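Local coordinates for cytolethal distending toxin subunit B (PDB 2F1N), which nicks DNA as the endonuclease subunit of a tripartite toxin, very probably damaging the DNA of intoxicated cells and thereby arresting their cycle at G2/M, at residues L159-Y164 / N196-V201; S61-T66 / R78-N83; T214-R219 / S251-P256. All blocks are in the same frame, centred on the assembly; numbering follows the deposited sequence.

Interaction 1 of 3, residues L159-Y164 / N196-V201; sequences LVEEVY and NLTVPV
Val201 holds the apolar centre by presenting a different methyl to each of two residues on helix 156-168. Its CG2 lies over one face of the Tyr164 ring, 3.8 Å from the centroid and 24° off the ring normal, displaced toward the rim; this is a CH-pi contact. CG1 of Val201, anti to its own backbone N (chi1 170°), is thereby turned to the other residue and meets CG1 of Val160 at 3.9 Å. The same Val160 receives Leu197, whose CD2 comes within 3.9 Å of Val160 CB, the two side chains crossing at about a right angle.

Outside this centre, Glu161 runs its CG past Val201 CG2 at 4.0 Å and carries its carboxylate on, with the chain extended, to the start of helix 199-203. There its OE2 accepts the backbone N-H of the N-cap residue Thr198, with N to OE2 3.3 Å and an N-H...O angle of 148°, on the anti side of the carboxylate. A water donates to the same OE2 at 2.6 Å and to the carbonyl O of Asn196, bridging the outer edge.

Val160 and Tyr164 also touch strand 179-183 through Ile182 and Trp180. The arrangement is thus a sheet-packed helix of the DNase I-like alpha/beta sandwich, meeting part of the nuclear localization signal.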
loop_
_atom_site.group_PDB
_atom_site.type_symbol
_atom_site.label_atom_id
_atom_site.label_comp_id
_atom_site.label_asym_id
_atom_site.label_seq_id
_atom_site.Cartn_x
_atom_site.Cartn_y
_atom_site.Cartn_z
ATOM N N LEU A 159 -7.505 -8.278 -8.002
ATOM C CA LEU A 159 -6.370 -8.012 -7.104
ATOM C C LEU A 159 -6.653 -8.463 -5.662
ATOM O O LEU A 159 -5.796 -9.076 -5.017
ATOM C CB LEU A 159 -6.002 -6.526 -7.092
ATOM C CG LEU A 159 -5.375 -6.093 -8.425
ATOM C CD1 LEU A 159 -5.342 -4.509 -8.531
ATOM C CD2 LEU A 159 -3.977 -6.686 -8.607
ATOM N N VAL A 160 -7.832 -8.124 -5.165
ATOM C CA VAL A 160 -8.189 -8.487 -3.785
ATOM C C VAL A 160 -8.253 -10.010 -3.716
ATOM O O VAL A 160 -7.759 -10.611 -2.737
ATOM C CB VAL A 160 -9.531 -7.901 -3.341
ATOM C CG1 VAL A 160 -9.911 -8.395 -1.916
ATOM C CG2 VAL A 160 -9.475 -6.361 -3.327
ATOM N N GLU A 161 -8.876 -10.619 -4.719
ATOM C CA GLU A 161 -9.006 -12.073 -4.759
ATOM C C GLU A 161 -7.635 -12.791 -4.822
ATOM O O GLU A 161 -7.435 -13.859 -4.174
ATOM C CB GLU A 161 -9.959 -12.519 -5.867
ATOM C CG GLU A 161 -11.382 -12.021 -5.597
ATOM C CD GLU A 161 -12.292 -11.970 -6.807
ATOM O OE1 GLU A 161 -11.836 -12.212 -7.945
ATOM O OE2 GLU A 161 -13.495 -11.643 -6.598
ATOM N N GLU A 162 -6.703 -12.207 -5.558
ATOM C CA GLU A 162 -5.347 -12.745 -5.599
ATOM C C GLU A 162 -4.682 -12.791 -4.222
ATOM O O GLU A 162 -4.036 -13.773 -3.890
ATOM C CB GLU A 162 -4.440 -12.031 -6.600
ATOM C CG GLU A 162 -3.072 -12.737 -6.749
ATOM C CD GLU A 162 -2.261 -12.305 -7.962
ATOM O OE1 GLU A 162 -1.872 -11.145 -8.046
ATOM O OE2 GLU A 162 -1.991 -13.145 -8.847
ATOM N N VAL A 163 -4.857 -11.741 -3.414
ATOM C CA VAL A 163 -4.251 -11.708 -2.080
ATOM C C VAL A 163 -4.942 -12.736 -1.197
ATOM O O VAL A 163 -4.283 -13.498 -0.505
ATOM C CB VAL A 163 -4.400 -10.314 -1.420
ATOM C CG1 VAL A 163 -3.928 -10.362 0.049
ATOM C CG2 VAL A 163 -3.584 -9.257 -2.237
ATOM N N TYR A 164 -6.263 -12.771 -1.224
ATOM C CA TYR A 164 -6.978 -13.762 -0.408
ATOM C C TYR A 164 -6.512 -15.197 -0.771
ATOM O O TYR A 164 -6.233 -16.039 0.101
ATOM C CB TYR A 164 -8.479 -13.658 -0.750
ATOM C CG TYR A 164 -9.297 -14.826 -0.235
ATOM C CD1 TYR A 164 -9.751 -14.851 1.081
ATOM C CD2 TYR A 164 -9.638 -15.885 -1.080
ATOM C CE1 TYR A 164 -10.552 -15.920 1.526
ATOM C CE2 TYR A 164 -10.386 -16.949 -0.639
ATOM C CZ TYR A 164 -10.844 -16.962 0.663
ATOM O OH TYR A 164 -11.638 -18.030 1.084
ATOM N N ASN A 196 -18.590 -6.736 -6.307
ATOM C CA ASN A 196 -17.922 -7.517 -7.326
ATOM C C ASN A 196 -16.893 -8.522 -6.790
ATOM O O ASN A 196 -16.176 -9.155 -7.552
ATOM C CB ASN A 196 -17.385 -6.567 -8.411
ATOM C CG ASN A 196 -18.525 -6.032 -9.263
ATOM O OD1 ASN A 196 -19.143 -6.820 -9.968
ATOM N ND2 ASN A 196 -18.834 -4.727 -9.175
ATOM N N LEU A 197 -16.857 -8.684 -5.476
ATOM C CA LEU A 197 -16.065 -9.747 -4.862
ATOM C C LEU A 197 -16.874 -11.035 -4.738
ATOM O O LEU A 197 -18.094 -10.984 -4.612
ATOM C CB LEU A 197 -15.577 -9.319 -3.474
ATOM C CG LEU A 197 -14.638 -8.126 -3.478
ATOM C CD1 LEU A 197 -14.489 -7.627 -2.091
ATOM C CD2 LEU A 197 -13.285 -8.527 -4.082
ATOM N N THR A 198 -16.198 -12.186 -4.795
ATOM C CA THR A 198 -16.883 -13.454 -4.522
ATOM C C THR A 198 -17.403 -13.516 -3.087
ATOM O O THR A 198 -16.927 -12.832 -2.189
ATOM C CB THR A 198 -15.983 -14.686 -4.775
ATOM O OG1 THR A 198 -14.793 -14.550 -3.986
ATOM C CG2 THR A 198 -15.477 -14.737 -6.189
ATOM N N VAL A 199 -18.396 -14.378 -2.858
ATOM C CA VAL A 199 -18.950 -14.536 -1.521
ATOM C C VAL A 199 -17.887 -14.865 -0.448
ATOM O O VAL A 199 -17.863 -14.242 0.592
ATOM C CB VAL A 199 -20.014 -15.643 -1.484
ATOM C CG1 VAL A 199 -20.497 -15.845 -0.038
ATOM C CG2 VAL A 199 -21.130 -15.314 -2.464
ATOM N N PRO A 200 -17.027 -15.846 -0.664
ATOM C CA PRO A 200 -16.032 -16.159 0.383
ATOM C C PRO A 200 -15.082 -14.986 0.638
ATOM O O PRO A 200 -14.732 -14.766 1.785
ATOM C CB PRO A 200 -15.282 -17.329 -0.209
ATOM C CG PRO A 200 -16.318 -17.946 -1.082
ATOM C CD PRO A 200 -16.887 -16.751 -1.823
ATOM N N VAL A 201 -14.720 -14.208 -0.385
ATOM C CA VAL A 201 -13.794 -13.087 -0.143
ATOM C C VAL A 201 -14.511 -11.961 0.606
ATOM O O VAL A 201 -13.953 -11.360 1.522
ATOM C CB VAL A 201 -13.142 -12.579 -1.459
ATOM C CG1 VAL A 201 -12.405 -11.278 -1.205
ATOM C CG2 VAL A 201 -12.220 -13.662 -2.020
HETATM O O HOH W 1 -15.124 -12.092 -8.629
#

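Interaction 2 of 3, residues S61-T66 / R78-N83; sequences STAVDT and RELIWN
Val64 and Ile81 form an antiparallel hydrogen-bonded pair: Val64 N reaches Ile81 O at 2.9 Å, and Ile81 N returns to Val64 O at 2.9 Å. Thr66 N to Glu79 O, at 3.0 Å, continues the ladder past the non-hydrogen-bonded pair Asp65 and Leu80.

The side chains add a second set of links. Thr66 holds OG1 between its backbone N and carbonyl carbon (chi1 57°), which directs the hydroxyl to Glu79: OG1 donates to OE1 over 2.7 Å, using the lone pair of OE1 that faces away from OE2. The same torsion sends Thr66 CG2 to Ile81, where it crosses the chain at about a right angle and meets CG1 at 3.5 Å. Glu79 itself is extended, and its other oxygen, OE2, is held by Arg68 and Tyr96, so that both oxygens of the buried carboxylate have partners.

Arg78 bends at chi3 (89°) and brings NE to Asp65 OD2 at 3.1 Å. This salt bridge is far from coplanar: the guanidinium and carboxylate planes stand 66° apart, and NE approaches OD2 from above the carboxylate plane. Leu80 CD2 covers one guanidinium face. Asp65 OD1 is turned instead to Gly67 N and to a water that also accepts from Glu79 N.

At the other end the indole of Trp82 runs toward helix 31-42, and its CB packs 3.9 Å from Ala63 CB. Backbone bonds from Arg78, Leu80 and Trp82 to strand 92-98 place 78-83 inside the sheet, with the short strand 64-65 outermost at this end of the eight-stranded sheet of the DNase I-like fold.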
loop_
_atom_site.group_PDB
_atom_site.type_symbol
_atom_site.label_atom_id
_atom_site.label_comp_id
_atom_site.label_asym_id
_atom_site.label_seq_id
_atom_site.Cartn_x
_atom_site.Cartn_y
_atom_site.Cartn_z
ATOM N N SER A 61 17.002 9.883 -3.665
ATOM C CA SER A 61 18.381 9.698 -4.100
ATOM C C SER A 61 19.330 9.252 -3.008
ATOM O O SER A 61 20.355 8.648 -3.313
ATOM C CB SER A 61 18.928 10.987 -4.780
ATOM O OG SER A 61 18.910 12.037 -3.828
ATOM N N THR A 62 19.000 9.514 -1.750
ATOM C CA THR A 62 19.899 9.048 -0.678
ATOM C C THR A 62 19.540 7.680 -0.096
ATOM O O THR A 62 20.248 7.206 0.771
ATOM C CB THR A 62 19.956 10.037 0.461
ATOM O OG1 THR A 62 18.635 10.225 0.994
ATOM C CG2 THR A 62 20.357 11.425 -0.095
ATOM N N ALA A 63 18.456 7.059 -0.546
ATOM C CA ALA A 63 18.117 5.715 -0.062
ATOM C C ALA A 63 18.959 4.680 -0.781
ATOM O O ALA A 63 19.194 4.791 -2.010
ATOM C CB ALA A 63 16.611 5.425 -0.257
ATOM N N VAL A 64 19.480 3.705 -0.034
ATOM C CA VAL A 64 20.527 2.812 -0.576
ATOM C C VAL A 64 20.091 1.356 -0.536
ATOM O O VAL A 64 19.704 0.871 0.519
ATOM C CB VAL A 64 21.836 2.969 0.249
ATOM C CG1 VAL A 64 22.940 2.017 -0.254
ATOM C CG2 VAL A 64 22.314 4.390 0.237
ATOM N N ASP A 65 20.154 0.648 -1.672
ATOM C CA ASP A 65 19.811 -0.788 -1.737
ATOM C C ASP A 65 20.624 -1.570 -0.713
ATOM O O ASP A 65 21.851 -1.410 -0.631
ATOM C CB ASP A 65 20.211 -1.331 -3.128
ATOM C CG ASP A 65 19.529 -2.668 -3.498
ATOM O OD1 ASP A 65 19.152 -3.543 -2.634
ATOM O OD2 ASP A 65 19.321 -2.935 -4.707
ATOM N N THR A 66 19.965 -2.451 0.031
ATOM C CA THR A 66 20.674 -3.258 1.013
ATOM C C THR A 66 21.321 -4.487 0.406
ATOM O O THR A 66 22.149 -5.122 1.073
ATOM C CB THR A 66 19.677 -3.770 2.055
ATOM O OG1 THR A 66 18.660 -4.508 1.371
ATOM C CG2 THR A 66 18.954 -2.601 2.740
ATOM N N ARG A 78 13.209 -4.070 -4.931
ATOM C CA ARG A 78 14.449 -3.816 -4.191
ATOM C C ARG A 78 14.117 -3.328 -2.810
ATOM O O ARG A 78 13.180 -2.557 -2.634
ATOM C CB ARG A 78 15.325 -2.682 -4.861
ATOM C CG ARG A 78 15.938 -3.011 -6.204
ATOM C CD ARG A 78 16.266 -1.719 -6.994
ATOM N NE ARG A 78 17.606 -1.303 -6.643
ATOM C CZ ARG A 78 18.104 -0.076 -6.802
ATOM N NH1 ARG A 78 17.351 0.905 -7.268
ATOM N NH2 ARG A 78 19.375 0.154 -6.482
ATOM N N GLU A 79 14.918 -3.733 -1.819
ATOM C CA GLU A 79 14.829 -3.159 -0.473
ATOM C C GLU A 79 15.889 -2.087 -0.350
ATOM O O GLU A 79 17.057 -2.350 -0.637
ATOM C CB GLU A 79 15.136 -4.237 0.576
ATOM C CG GLU A 79 15.167 -3.708 2.004
ATOM C CD GLU A 79 15.507 -4.837 2.948
ATOM O OE1 GLU A 79 16.686 -5.281 3.013
ATOM O OE2 GLU A 79 14.556 -5.340 3.573
ATOM N N LEU A 80 15.481 -0.887 0.092
ATOM C CA LEU A 80 16.402 0.222 0.332
ATOM C C LEU A 80 16.325 0.704 1.778
ATOM O O LEU A 80 15.253 0.662 2.387
ATOM C CB LEU A 80 16.110 1.406 -0.637
ATOM C CG LEU A 80 15.522 1.055 -2.021
ATOM C CD1 LEU A 80 14.831 2.300 -2.652
ATOM C CD2 LEU A 80 16.612 0.537 -2.948
ATOM N N ILE A 81 17.458 1.134 2.345
ATOM C CA ILE A 81 17.414 1.792 3.618
ATOM C C ILE A 81 17.532 3.285 3.400
ATOM O O ILE A 81 18.379 3.757 2.626
ATOM C CB ILE A 81 18.500 1.229 4.615
ATOM C CG1 ILE A 81 18.025 -0.130 5.104
ATOM C CG2 ILE A 81 18.627 2.108 5.895
ATOM C CD1 ILE A 81 19.064 -0.968 5.925
ATOM N N TRP A 82 16.685 4.025 4.110
ATOM C CA TRP A 82 16.624 5.483 3.942
ATOM C C TRP A 82 16.885 6.094 5.297
ATOM O O TRP A 82 16.064 6.015 6.234
ATOM C CB TRP A 82 15.254 5.894 3.359
ATOM C CG TRP A 82 15.073 7.358 3.013
ATOM C CD1 TRP A 82 16.053 8.310 2.774
ATOM C CD2 TRP A 82 13.815 8.019 2.847
ATOM N NE1 TRP A 82 15.457 9.518 2.461
ATOM C CE2 TRP A 82 14.087 9.361 2.481
ATOM C CE3 TRP A 82 12.475 7.595 2.934
ATOM C CZ2 TRP A 82 13.060 10.302 2.249
ATOM C CZ3 TRP A 82 11.434 8.534 2.661
ATOM C CH2 TRP A 82 11.757 9.864 2.316
ATOM N N ASN A 83 18.078 6.702 5.417
ATOM C CA ASN A 83 18.486 7.294 6.701
ATOM C C ASN A 83 17.864 8.670 6.794
ATOM O O ASN A 83 18.066 9.482 5.901
ATOM C CB ASN A 83 20.023 7.390 6.794
ATOM C CG ASN A 83 20.519 7.741 8.213
ATOM O OD1 ASN A 83 19.825 8.378 8.985
ATOM N ND2 ASN A 83 21.737 7.323 8.536
HETATM O O HOH W 2 20.214 6.928 3.474
HETATM O O HOH W 3 17.066 -5.570 -2.605
#

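Interaction 3 of 3, residues T214-R219 / S251-P256; sequences TQTSQR and SSDHFP
Gln215 and His254 are joined in a single backbone bridge, CA to CA 4.3 Å, with Phe255 N donating to Thr214 O at 2.9 Å and an N-H...O angle of 165°, while Thr216 N gives only a weak bond to Asp253 O. The second loop carries the Ser-Asp-His sequence at which DNase I-like enzymes place their active-site histidine, a role His254 is consistent with here. Its approach is shaped by an ST turn, in which Ser252 OG accepts from His254 N at 3.1 Å; the first loop turns back through a type I beta turn from Gln215 to Gln218.

The imidazole and the Gln215 side chain lie side by side and point the same way. Gln215 CB sits over one face of the ring, 4.0 Å from its centroid and 15° off the normal, displaced toward the rim. Further out the amide plane is tipped well away from the ring plane. His254 ND1 is hydrogen-bonded to Asp222, which also binds Thr214 OG1, so one carboxylate orients the ring and ties it to the first loop.

Phe255 flanks the bridge differently: its ring turns one face to the backbone of the first loop, with Gln215 CA over that face, displaced toward the rim, and it also touches Ile241. At the exposed end, Thr216 crosses Asp253 obliquely, bringing its OG1 to 3.6 Å from Asp253 CB.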
loop_
_atom_site.group_PDB
_atom_site.type_symbol
_atom_site.label_atom_id
_atom_site.label_comp_id
_atom_site.label_asym_id
_atom_site.label_seq_id
_atom_site.Cartn_x
_atom_site.Cartn_y
_atom_site.Cartn_z
ATOM N N THR A 214 -11.185 11.156 -2.381
ATOM C CA THR A 214 -9.734 10.980 -2.205
ATOM C C THR A 214 -8.983 11.539 -3.392
ATOM O O THR A 214 -7.745 11.467 -3.452
ATOM C CB THR A 214 -9.313 9.488 -2.011
ATOM O OG1 THR A 214 -9.582 8.758 -3.209
ATOM C CG2 THR A 214 -10.102 8.819 -0.941
ATOM N N GLN A 215 -9.728 12.107 -4.324
ATOM C CA GLN A 215 -9.122 12.805 -5.426
ATOM C C GLN A 215 -9.947 14.024 -5.808
ATOM O O GLN A 215 -11.001 14.285 -5.227
ATOM C CB GLN A 215 -8.747 11.899 -6.624
ATOM C CG GLN A 215 -9.818 10.972 -7.166
ATOM C CD GLN A 215 -9.669 10.806 -8.705
ATOM O OE1 GLN A 215 -8.573 10.515 -9.230
ATOM N NE2 GLN A 215 -10.740 11.001 -9.407
ATOM N N THR A 216 -9.425 14.806 -6.733
ATOM C CA THR A 216 -10.001 16.142 -6.949
ATOM C C THR A 216 -11.293 16.090 -7.761
ATOM O O THR A 216 -11.883 17.149 -8.077
ATOM C CB THR A 216 -8.988 17.032 -7.689
ATOM O OG1 THR A 216 -8.470 16.302 -8.792
ATOM C CG2 THR A 216 -7.753 17.304 -6.818
ATOM N N SER A 217 -11.708 14.894 -8.165
ATOM C CA SER A 217 -12.888 14.750 -9.021
ATOM C C SER A 217 -14.063 14.212 -8.190
ATOM O O SER A 217 -15.055 13.719 -8.734
ATOM C CB SER A 217 -12.562 13.842 -10.202
ATOM O OG SER A 217 -11.871 14.579 -11.214
ATOM N N GLN A 218 -13.913 14.312 -6.875
ATOM C CA GLN A 218 -14.908 13.887 -5.878
ATOM C C GLN A 218 -15.143 12.375 -5.759
ATOM O O GLN A 218 -16.144 11.935 -5.146
ATOM C CB GLN A 218 -16.237 14.647 -6.064
ATOM C CG GLN A 218 -16.176 16.099 -5.531
ATOM C CD GLN A 218 -15.311 16.268 -4.275
ATOM O OE1 GLN A 218 -14.154 16.744 -4.365
ATOM N NE2 GLN A 218 -15.857 15.891 -3.109
ATOM N N ARG A 219 -14.235 11.572 -6.315
ATOM C CA ARG A 219 -14.413 10.118 -6.207
ATOM C C ARG A 219 -13.597 9.606 -5.024
ATOM O O ARG A 219 -12.588 10.225 -4.656
ATOM C CB ARG A 219 -14.007 9.425 -7.515
ATOM C CG ARG A 219 -14.989 9.806 -8.687
ATOM C CD ARG A 219 -15.540 8.601 -9.452
ATOM N NE ARG A 219 -14.470 8.056 -10.292
ATOM C CZ ARG A 219 -14.270 6.770 -10.587
ATOM N NH1 ARG A 219 -15.089 5.802 -10.142
ATOM N NH2 ARG A 219 -13.228 6.460 -11.352
ATOM N N SER A 251 1.575 18.568 -5.821
ATOM C CA SER A 251 1.353 18.311 -7.216
ATOM C C SER A 251 0.794 16.895 -7.432
ATOM O O SER A 251 1.186 16.230 -8.396
ATOM C CB SER A 251 2.691 18.505 -7.952
ATOM O OG SER A 251 2.474 18.896 -9.295
ATOM N N SER A 252 -0.085 16.427 -6.523
ATOM C CA SER A 252 -0.900 15.210 -6.779
ATOM C C SER A 252 -2.404 15.462 -6.653
ATOM O O SER A 252 -2.859 16.134 -5.713
ATOM C CB SER A 252 -0.573 14.012 -5.843
ATOM O OG SER A 252 -1.300 12.861 -6.329
ATOM N N ASP A 253 -3.169 14.859 -7.552
ATOM C CA ASP A 253 -4.617 15.000 -7.510
ATOM C C ASP A 253 -5.232 14.013 -6.517
ATOM O O ASP A 253 -6.432 14.064 -6.279
ATOM C CB ASP A 253 -5.230 14.799 -8.893
ATOM C CG ASP A 253 -4.797 15.875 -9.886
ATOM O OD1 ASP A 253 -4.381 16.971 -9.478
ATOM O OD2 ASP A 253 -4.897 15.707 -11.110
ATOM N N HIS A 254 -4.400 13.132 -5.938
ATOM C CA HIS A 254 -4.857 12.219 -4.875
ATOM C C HIS A 254 -4.375 12.658 -3.518
ATOM O O HIS A 254 -3.256 13.168 -3.356
ATOM C CB HIS A 254 -4.344 10.781 -5.145
ATOM C CG HIS A 254 -4.940 10.158 -6.368
ATOM N ND1 HIS A 254 -5.931 9.206 -6.307
ATOM C CD2 HIS A 254 -4.690 10.361 -7.689
ATOM C CE1 HIS A 254 -6.248 8.827 -7.533
ATOM N NE2 HIS A 254 -5.512 9.521 -8.391
ATOM N N PHE A 255 -5.208 12.436 -2.517
ATOM C CA PHE A 255 -4.868 12.804 -1.157
ATOM C C PHE A 255 -4.458 11.536 -0.438
ATOM O O PHE A 255 -5.002 10.479 -0.743
ATOM C CB PHE A 255 -6.114 13.328 -0.472
ATOM C CG PHE A 255 -6.911 14.314 -1.295
ATOM C CD1 PHE A 255 -6.291 15.317 -2.038
ATOM C CD2 PHE A 255 -8.300 14.222 -1.313
ATOM C CE1 PHE A 255 -7.045 16.205 -2.810
ATOM C CE2 PHE A 255 -9.068 15.111 -2.085
ATOM C CZ PHE A 255 -8.444 16.105 -2.818
ATOM N N PRO A 256 -3.518 11.642 0.495
ATOM C CA PRO A 256 -3.134 10.507 1.343
ATOM C C PRO A 256 -4.282 10.150 2.228
ATOM O O PRO A 256 -5.033 11.044 2.736
ATOM C CB PRO A 256 -1.998 11.045 2.231
ATOM C CG PRO A 256 -1.667 12.373 1.701
ATOM C CD PRO A 256 -2.752 12.866 0.799
#

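Along the chain the three contacts come in series: interaction 2 closes before interaction 1 opens, and interaction 3 is last. Interactions 1 and 2 lie on opposite sides of the chain's centre, their centres 33 Å apart. Interaction 2 is at the outer edge of the eight-stranded sheet, whereas interaction 1 lies by a helix packed on the six-stranded sheet. Interaction 3, centred 26 Å from interaction 1 and 28 Å from interaction 2, joins the two halves: loop 214-219 leads into strand 222-228 of the smaller sheet, and 251-256 into strand 257-261 of the larger. Its loops thus meet where the halves of the DNase I-like sandwich come together, consistent with an active-site location.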